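Local coordinates for protein endo-beta-1,4-glucanase (cellulase B) (Bacillus halodurans, PDB 4V2X) that probably hydrolyses beta-1,4-glucan chains and contributes to the breakdown of xyloglucan and mixed-linkage beta-1,3-1,4-glucans, joining a catalytic module to Ig-like and carbohydrate-binding modules, at residues T247-Y256 and R303-I313. Numbering follows the deposited sequence.
Sequences TSQPLLNNLY and RVHHTFVARGI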
loop_
_atom_site.group_PDB
_atom_site.type_symbol
_atom_site.label_atom_id
_atom_site.label_comp_id
_atom_site.label_asym_id
_atom_site.label_seq_id
_atom_site.Cartn_x
_atom_site.Cartn_y
_atom_site.Cartn_z
ATOM N N THR A 247 12.907 -5.637 10.617
ATOM C CA THR A 247 13.750 -5.609 9.415
ATOM C C THR A 247 13.380 -6.619 8.329
ATOM O O THR A 247 14.127 -6.779 7.375
ATOM C CB THR A 247 15.232 -5.860 9.768
ATOM O OG1 THR A 247 15.390 -7.195 10.273
ATOM C CG2 THR A 247 15.729 -4.851 10.789
ATOM N N SER A 248 12.243 -7.294 8.449
ATOM C CA SER A 248 11.830 -8.236 7.404
ATOM C C SER A 248 11.619 -7.494 6.075
ATOM O O SER A 248 11.271 -6.318 6.067
ATOM C CB SER A 248 10.553 -8.971 7.798
ATOM O OG SER A 248 9.452 -8.087 7.785
ATOM N N GLN A 249 11.829 -8.179 4.960
ATOM C CA GLN A 249 11.777 -7.509 3.659
ATOM C C GLN A 249 10.461 -6.782 3.382
ATOM O O GLN A 249 10.489 -5.658 2.902
ATOM C CB GLN A 249 12.086 -8.469 2.509
ATOM C CG GLN A 249 12.412 -7.750 1.205
ATOM C CD GLN A 249 13.644 -6.867 1.327
ATOM O OE1 GLN A 249 14.716 -7.336 1.717
ATOM N NE2 GLN A 249 13.494 -5.582 1.015
ATOM N N PRO A 250 9.307 -7.416 3.671
ATOM C CA PRO A 250 8.057 -6.714 3.375
ATOM C C PRO A 250 7.919 -5.398 4.139
ATOM O O PRO A 250 7.404 -4.431 3.595
ATOM C CB PRO A 250 6.982 -7.715 3.802
ATOM C CG PRO A 250 7.638 -9.039 3.677
ATOM C CD PRO A 250 9.054 -8.793 4.126
ATOM N N LEU A 251 8.392 -5.368 5.383
ATOM C CA LEU A 251 8.326 -4.149 6.191
ATOM C C LEU A 251 9.299 -3.083 5.683
ATOM O O LEU A 251 8.977 -1.896 5.668
ATOM C CB LEU A 251 8.579 -4.462 7.667
ATOM C CG LEU A 251 7.598 -5.451 8.298
ATOM C CD1 LEU A 251 7.969 -5.716 9.749
ATOM C CD2 LEU A 251 6.172 -4.958 8.171
ATOM N N LEU A 252 10.483 -3.504 5.252
ATOM C CA LEU A 252 11.430 -2.568 4.665
ATOM C C LEU A 252 10.853 -1.997 3.368
ATOM O O LEU A 252 10.937 -0.790 3.123
ATOM C CB LEU A 252 12.767 -3.249 4.382
ATOM C CG LEU A 252 13.571 -3.772 5.574
ATOM C CD1 LEU A 252 14.755 -4.580 5.057
ATOM C CD2 LEU A 252 14.046 -2.646 6.478
ATOM N N ASN A 253 10.266 -2.868 2.550
ATOM C CA ASN A 253 9.639 -2.433 1.304
ATOM C C ASN A 253 8.551 -1.400 1.545
ATOM O O ASN A 253 8.474 -0.399 0.828
ATOM C CB ASN A 253 9.061 -3.621 0.524
ATOM C CG ASN A 253 10.136 -4.489 -0.106
ATOM O OD1 ASN A 253 11.293 -4.096 -0.199
ATOM N ND2 ASN A 253 9.752 -5.676 -0.548
ATOM N N ASN A 254 7.707 -1.639 2.541
ATOM C CA ASN A 254 6.628 -0.704 2.837
ATOM C C ASN A 254 7.144 0.662 3.270
ATOM O O ASN A 254 6.575 1.681 2.888
ATOM C CB ASN A 254 5.664 -1.282 3.868
ATOM C CG ASN A 254 4.886 -2.472 3.331
ATOM O OD1 ASN A 254 4.771 -2.659 2.124
ATOM N ND2 ASN A 254 4.356 -3.280 4.221
ATOM N N LEU A 255 8.211 0.697 4.073
ATOM C CA LEU A 255 8.797 1.978 4.467
ATOM C C LEU A 255 9.428 2.670 3.258
ATOM O O LEU A 255 9.347 3.890 3.118
ATOM C CB LEU A 255 9.847 1.801 5.567
ATOM C CG LEU A 255 10.616 3.073 5.947
ATOM C CD1 LEU A 255 9.681 4.172 6.440
ATOM C CD2 LEU A 255 11.676 2.762 6.995
ATOM N N TYR A 256 10.085 1.892 2.406
ATOM C CA TYR A 256 10.663 2.453 1.189
ATOM C C TYR A 256 9.580 3.107 0.333
ATOM O O TYR A 256 9.756 4.228 -0.148
ATOM C CB TYR A 256 11.385 1.385 0.373
ATOM C CG TYR A 256 11.992 1.971 -0.875
ATOM C CD1 TYR A 256 13.262 2.536 -0.849
ATOM C CD2 TYR A 256 11.271 2.015 -2.066
ATOM C CE1 TYR A 256 13.814 3.098 -1.985
ATOM C CE2 TYR A 256 11.817 2.582 -3.206
ATOM C CZ TYR A 256 13.089 3.117 -3.156
ATOM O OH TYR A 256 13.645 3.680 -4.289
ATOM N N ARG A 303 19.681 -6.722 4.079
ATOM C CA ARG A 303 18.381 -6.256 3.596
ATOM C C ARG A 303 18.263 -4.741 3.763
ATOM O O ARG A 303 17.861 -4.024 2.851
ATOM C CB ARG A 303 17.223 -6.936 4.334
ATOM C CG ARG A 303 17.035 -8.416 4.045
ATOM C CD ARG A 303 15.692 -8.912 4.567
ATOM N NE ARG A 303 15.545 -8.807 6.021
ATOM C CZ ARG A 303 15.867 -9.756 6.903
ATOM N NH1 ARG A 303 16.398 -10.909 6.508
ATOM N NH2 ARG A 303 15.669 -9.551 8.202
ATOM N N VAL A 304 18.641 -4.263 4.936
ATOM C CA VAL A 304 18.575 -2.845 5.244
ATOM C C VAL A 304 19.474 -2.041 4.292
ATOM O O VAL A 304 19.066 -1.009 3.764
ATOM C CB VAL A 304 18.967 -2.586 6.710
ATOM C CG1 VAL A 304 19.117 -1.101 6.993
ATOM C CG2 VAL A 304 17.926 -3.193 7.645
ATOM N N HIS A 305 20.685 -2.529 4.067
ATOM C CA HIS A 305 21.616 -1.828 3.197
ATOM C C HIS A 305 21.110 -1.812 1.750
ATOM O O HIS A 305 21.097 -0.767 1.100
ATOM C CB HIS A 305 23.008 -2.448 3.266
ATOM C CG HIS A 305 24.022 -1.685 2.477
ATOM N ND1 HIS A 305 24.740 -0.634 3.002
ATOM C CD2 HIS A 305 24.378 -1.775 1.176
ATOM C CE1 HIS A 305 25.528 -0.135 2.064
ATOM N NE2 HIS A 305 25.322 -0.807 0.946
ATOM N N HIS A 306 20.687 -2.972 1.258
ATOM C CA HIS A 306 20.212 -3.096 -0.110
ATOM C C HIS A 306 18.981 -2.251 -0.378
ATOM O O HIS A 306 18.870 -1.611 -1.427
ATOM C CB HIS A 306 19.911 -4.558 -0.439
ATOM C CG HIS A 306 19.451 -4.765 -1.848
ATOM N ND1 HIS A 306 18.119 -4.810 -2.194
ATOM C CD2 HIS A 306 20.144 -4.915 -2.999
ATOM C CE1 HIS A 306 18.012 -4.991 -3.499
ATOM N NE2 HIS A 306 19.227 -5.057 -4.012
ATOM N N THR A 307 18.060 -2.241 0.572
ATOM C CA THR A 307 16.790 -1.559 0.380
ATOM C C THR A 307 16.887 -0.043 0.571
ATOM O O THR A 307 16.177 0.719 -0.107
ATOM C CB THR A 307 15.722 -2.154 1.318
ATOM O OG1 THR A 307 15.686 -3.574 1.146
ATOM C CG2 THR A 307 14.347 -1.584 1.017
ATOM N N PHE A 308 17.738 0.401 1.498
ATOM C CA PHE A 308 17.809 1.822 1.848
ATOM C C PHE A 308 19.159 2.444 1.526
ATOM O O PHE A 308 19.250 3.277 0.618
ATOM C CB PHE A 308 17.440 2.045 3.320
ATOM C CG PHE A 308 15.986 1.807 3.598
ATOM C CD1 PHE A 308 15.033 2.685 3.115
ATOM C CD2 PHE A 308 15.567 0.690 4.293
ATOM C CE1 PHE A 308 13.686 2.458 3.334
ATOM C CE2 PHE A 308 14.213 0.460 4.516
ATOM C CZ PHE A 308 13.275 1.345 4.033
ATOM N N VAL A 309 20.200 2.023 2.242
ATOM C CA VAL A 309 21.497 2.711 2.189
ATOM C C VAL A 309 22.058 2.781 0.770
ATOM O O VAL A 309 22.499 3.842 0.326
ATOM C CB VAL A 309 22.556 2.063 3.108
ATOM C CG1 VAL A 309 23.865 2.851 3.056
ATOM C CG2 VAL A 309 22.056 1.972 4.545
ATOM N N ALA A 310 22.045 1.651 0.067
ATOM C CA ALA A 310 22.595 1.588 -1.287
ATOM C C ALA A 310 21.797 2.438 -2.283
ATOM O O ALA A 310 22.309 2.778 -3.355
ATOM C CB ALA A 310 22.656 0.147 -1.762
ATOM N N ARG A 311 20.550 2.762 -1.947
ATOM C CA ARG A 311 19.701 3.615 -2.798
ATOM C C ARG A 311 19.701 5.077 -2.348
ATOM O O ARG A 311 18.895 5.876 -2.832
ATOM C CB ARG A 311 18.259 3.112 -2.791
ATOM C CG ARG A 311 18.060 1.721 -3.350
ATOM C CD ARG A 311 16.594 1.321 -3.237
ATOM N NE ARG A 311 16.379 -0.070 -3.616
ATOM C CZ ARG A 311 15.352 -0.829 -3.231
ATOM N NH1 ARG A 311 14.405 -0.361 -2.415
ATOM N NH2 ARG A 311 15.280 -2.091 -3.659
ATOM N N GLY A 312 20.583 5.425 -1.418
ATOM C CA GLY A 312 20.742 6.804 -0.985
ATOM C C GLY A 312 19.870 7.235 0.176
ATOM O O GLY A 312 19.857 8.412 0.526
ATOM N N ILE A 313 19.144 6.303 0.787
ATOM C CA ILE A 313 18.361 6.631 1.971
ATOM C C ILE A 313 19.154 6.161 3.189
ATOM O O ILE A 313 19.348 4.965 3.358
ATOM C CB ILE A 313 16.987 5.939 1.962
ATOM C CG1 ILE A 313 16.190 6.337 0.709
ATOM C CG2 ILE A 313 16.227 6.287 3.230
ATOM C CD1 ILE A 313 15.044 5.404 0.392
HETATM O O HOH W 1 17.002 -6.544 0.346
HETATM O O HOH W 2 11.896 -1.699 -1.829
#
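The guanidinium group of Arg311 covers one face of the Tyr256 ring in a cation-pi contact, with NH1 over the ring centre and Arg311 CZ 4.6 Å from the Tyr256 centroid. CG of Tyr256 stands anti to the backbone N (chi1 -179°), which swings the ring out toward the end of helix 303-309 and the residues beyond, where Ile313 CD1 comes within 3.5 Å of Tyr256 CE1. Water 2 links Arg311 NH1 to Asn253 OD1. At the other end, Arg303 grips Thr247 side-on: NE donates to Thr247 O at 2.8 Å, nearly in the guanidinium plane, while NH2 reaches Thr247 OG1 at 3.1 Å. A bend at chi3 turns the guanidinium group to this residue, just before the N-cap Ser248. An alanine in place of Arg303 would remove both donors and probably leave Thr247 O and OG1 without these mates and Gln249 OE1 without the CG and CD methylenes beside it. Between these ends Phe308 turns its ring edge to Leu252 CD2, which lies 3.7 Å from Phe308 CE2, and its CZ also touches Leu255 CD2; Leu252 fits as a knob among Arg303, Val304, Thr307 and Phe308. Thr307 is a knob in turn, among Gln249, Leu252, Asn253 and Tyr256; its OG1 accepts an almost straight bond from Gln249 NE2 (3.0 Å, 174°) and donates to Arg303 O. On the barrel side, Phe308 and Leu255 both touch Ala269 of strand 267-273. Two nearly parallel helices, crossing at -17° and following neighbouring strands of an eight-stranded parallel barrel, are the outer-layer packing of the (beta/alpha)8 TIM barrel of glycoside hydrolase family 5.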